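Local coordinates for TBC1 domain family member 22A (Homo sapiens, PDB 2QFZ), which may act as a GTPase-activating protein for Rab-family GTPases, and forms homodimers and binds 14-3-3 proteins, at residues R106-D111 with I133-A138. Sequence-based numbering, arbitrary orientation.
Sequences RQIHID and ILFIWA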
loop_
_atom_site.group_PDB
_atom_site.type_symbol
_atom_site.label_atom_id
_atom_site.label_comp_id
_atom_site.label_asym_id
_atom_site.label_seq_id
_atom_site.Cartn_x
_atom_site.Cartn_y
_atom_site.Cartn_z
ATOM N N ARG A 106 -14.676 -7.282 -16.955
ATOM C CA ARG A 106 -15.780 -7.833 -16.156
ATOM C C ARG A 106 -15.311 -8.154 -14.753
ATOM O O ARG A 106 -16.017 -7.831 -13.784
ATOM C CB ARG A 106 -16.410 -9.087 -16.789
ATOM C CG ARG A 106 -17.740 -9.494 -16.095
ATOM C CD ARG A 106 -18.327 -10.832 -16.606
ATOM N NE ARG A 106 -19.663 -11.072 -16.033
ATOM C CZ ARG A 106 -19.922 -11.822 -14.958
ATOM N NH1 ARG A 106 -18.947 -12.446 -14.304
ATOM N NH2 ARG A 106 -21.173 -11.950 -14.529
ATOM N N GLN A 107 -14.132 -8.780 -14.625
ATOM C CA GLN A 107 -13.545 -8.992 -13.295
ATOM C C GLN A 107 -13.408 -7.669 -12.507
ATOM O O GLN A 107 -13.770 -7.596 -11.309
ATOM C CB GLN A 107 -12.195 -9.711 -13.409
ATOM C CG GLN A 107 -12.295 -11.215 -13.738
ATOM C CD GLN A 107 -10.945 -11.911 -13.657
ATOM O OE1 GLN A 107 -10.522 -12.354 -12.577
ATOM N NE2 GLN A 107 -10.245 -11.989 -14.794
ATOM N N ILE A 108 -12.923 -6.614 -13.170
ATOM C CA ILE A 108 -12.710 -5.311 -12.503
ATOM C C ILE A 108 -14.049 -4.661 -12.123
ATOM O O ILE A 108 -14.160 -4.067 -11.049
ATOM C CB ILE A 108 -11.840 -4.333 -13.363
ATOM C CG1 ILE A 108 -10.430 -4.886 -13.541
ATOM C CG2 ILE A 108 -11.840 -2.907 -12.762
ATOM C CD1 ILE A 108 -9.651 -4.320 -14.772
ATOM N N HIS A 109 -15.057 -4.807 -12.988
ATOM C CA HIS A 109 -16.416 -4.242 -12.752
ATOM C C HIS A 109 -17.128 -4.887 -11.571
ATOM O O HIS A 109 -17.978 -4.266 -10.938
ATOM C CB HIS A 109 -17.293 -4.402 -14.014
ATOM C CG HIS A 109 -18.429 -3.417 -14.114
ATOM N ND1 HIS A 109 -19.031 -2.844 -13.011
ATOM C CD2 HIS A 109 -19.083 -2.922 -15.194
ATOM C CE1 HIS A 109 -19.998 -2.034 -13.408
ATOM N NE2 HIS A 109 -20.048 -2.059 -14.728
ATOM N N ILE A 110 -16.791 -6.136 -11.268
ATOM C CA ILE A 110 -17.381 -6.844 -10.129
ATOM C C ILE A 110 -16.732 -6.469 -8.798
ATOM O O ILE A 110 -17.415 -6.308 -7.781
ATOM C CB ILE A 110 -17.283 -8.361 -10.336
ATOM C CG1 ILE A 110 -18.265 -8.786 -11.442
ATOM C CG2 ILE A 110 -17.571 -9.123 -9.023
ATOM C CD1 ILE A 110 -17.868 -10.081 -12.148
ATOM N N ASP A 111 -15.414 -6.346 -8.809
ATOM C CA ASP A 111 -14.639 -6.045 -7.604
ATOM C C ASP A 111 -14.719 -4.591 -7.180
ATOM O O ASP A 111 -14.944 -4.326 -6.007
ATOM C CB ASP A 111 -13.165 -6.401 -7.806
ATOM C CG ASP A 111 -12.928 -7.916 -7.916
ATOM O OD1 ASP A 111 -13.870 -8.711 -7.646
ATOM O OD2 ASP A 111 -11.799 -8.289 -8.287
ATOM N N ILE A 133 -7.753 3.007 -14.374
ATOM C CA ILE A 133 -6.338 2.783 -13.928
ATOM C C ILE A 133 -5.995 1.286 -13.925
ATOM O O ILE A 133 -4.949 0.861 -14.442
ATOM C CB ILE A 133 -6.074 3.351 -12.495
ATOM C CG1 ILE A 133 -6.023 4.880 -12.506
ATOM C CG2 ILE A 133 -4.735 2.804 -11.897
ATOM C CD1 ILE A 133 -6.079 5.512 -11.083
ATOM N N LEU A 134 -6.898 0.488 -13.341
ATOM C CA LEU A 134 -6.683 -0.952 -13.175
ATOM C C LEU A 134 -6.735 -1.689 -14.531
ATOM O O LEU A 134 -5.876 -2.515 -14.840
ATOM C CB LEU A 134 -7.696 -1.527 -12.135
ATOM C CG LEU A 134 -7.397 -1.147 -10.681
ATOM C CD1 LEU A 134 -8.567 -1.427 -9.773
ATOM C CD2 LEU A 134 -6.135 -1.874 -10.229
ATOM N N PHE A 135 -7.672 -1.316 -15.384
ATOM C CA PHE A 135 -7.733 -1.867 -16.757
ATOM C C PHE A 135 -6.465 -1.545 -17.598
ATOM O O PHE A 135 -5.900 -2.435 -18.282
ATOM C CB PHE A 135 -9.020 -1.377 -17.461
ATOM C CG PHE A 135 -9.229 -1.956 -18.836
ATOM C CD1 PHE A 135 -9.886 -3.155 -19.001
ATOM C CD2 PHE A 135 -8.779 -1.294 -19.961
ATOM C CE1 PHE A 135 -10.065 -3.710 -20.277
ATOM C CE2 PHE A 135 -8.955 -1.849 -21.243
ATOM C CZ PHE A 135 -9.605 -3.053 -21.388
ATOM N N ILE A 136 -5.997 -0.299 -17.543
ATOM C CA ILE A 136 -4.764 0.079 -18.277
ATOM C C ILE A 136 -3.521 -0.645 -17.727
ATOM O O ILE A 136 -2.704 -1.186 -18.491
ATOM C CB ILE A 136 -4.566 1.623 -18.297
ATOM C CG1 ILE A 136 -5.562 2.268 -19.282
ATOM C CG2 ILE A 136 -3.141 2.031 -18.690
ATOM C CD1 ILE A 136 -5.588 3.801 -19.196
ATOM N N TRP A 137 -3.375 -0.679 -16.401
ATOM C CA TRP A 137 -2.272 -1.441 -15.786
ATOM C C TRP A 137 -2.239 -2.921 -16.272
ATOM O O TRP A 137 -1.183 -3.454 -16.626
ATOM C CB TRP A 137 -2.330 -1.367 -14.249
ATOM C CG TRP A 137 -1.093 -1.896 -13.693
ATOM C CD1 TRP A 137 0.030 -1.196 -13.400
ATOM C CD2 TRP A 137 -0.812 -3.260 -13.399
ATOM N NE1 TRP A 137 1.009 -2.051 -12.920
ATOM C CE2 TRP A 137 0.513 -3.321 -12.913
ATOM C CE3 TRP A 137 -1.570 -4.451 -13.460
ATOM C CZ2 TRP A 137 1.112 -4.515 -12.520
ATOM C CZ3 TRP A 137 -0.944 -5.649 -13.093
ATOM C CH2 TRP A 137 0.366 -5.659 -12.622
ATOM N N ALA A 138 -3.417 -3.547 -16.302
ATOM C CA ALA A 138 -3.588 -4.968 -16.643
ATOM C C ALA A 138 -3.219 -5.258 -18.098
ATOM O O ALA A 138 -2.491 -6.189 -18.362
ATOM C CB ALA A 138 -5.005 -5.397 -16.372
#
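I108 reaches across to the backbone of L134 and F135. This one side chain joins the last turns of helix 102-111 to helix 124-140. The tight spot lies at its end. CD1 sits 3.6 Å from F135 N and 3.7 Å from F135 CA. The backbone carbon L134 C is close as well, 3.9 Å from I108 CD1. The methyl therefore rests on the peptide that links L134 to F135, and not chiefly on side chains. Two beta carbons complete the seat: F135 CB lies 4.0 Å and L134 CB 4.3 Å from I108 CD1. The torsions of I108 explain the reach. CG1 is anti to the carbonyl carbon (chi1 -64°), and the chain then runs on nearly extended (chi2 158°), which carries CD1 out toward the other helix. I108 also touches Y146, in a loop beside the contact.

The F135 side is looser. CG is anti to the backbone N (chi1 -176°), and the ring leaves the helix with only its edge, near the ring plane, turned to I108 CD1. F135 remains partly exposed, whereas I108 and L134 are buried. L134 also packs on other neighbours, among them I112 and the helix 150-162 residues I150, N151 and V154. Between the two segments the backbones stay apart, with I108 CA and F135 CA 7.4 Å from each other. The summed buried surface is small, 135 Å².

This is plain helix-helix packing within the all-helical Rab-GAP TBC domain. No hydrogen bond or salt bridge crosses it. What passes directly between the two segments is therefore van der Waals contact, chiefly of one isoleucine methyl against helix backbone. A contact this small probably adds little on its own to the hold of the surrounding helices.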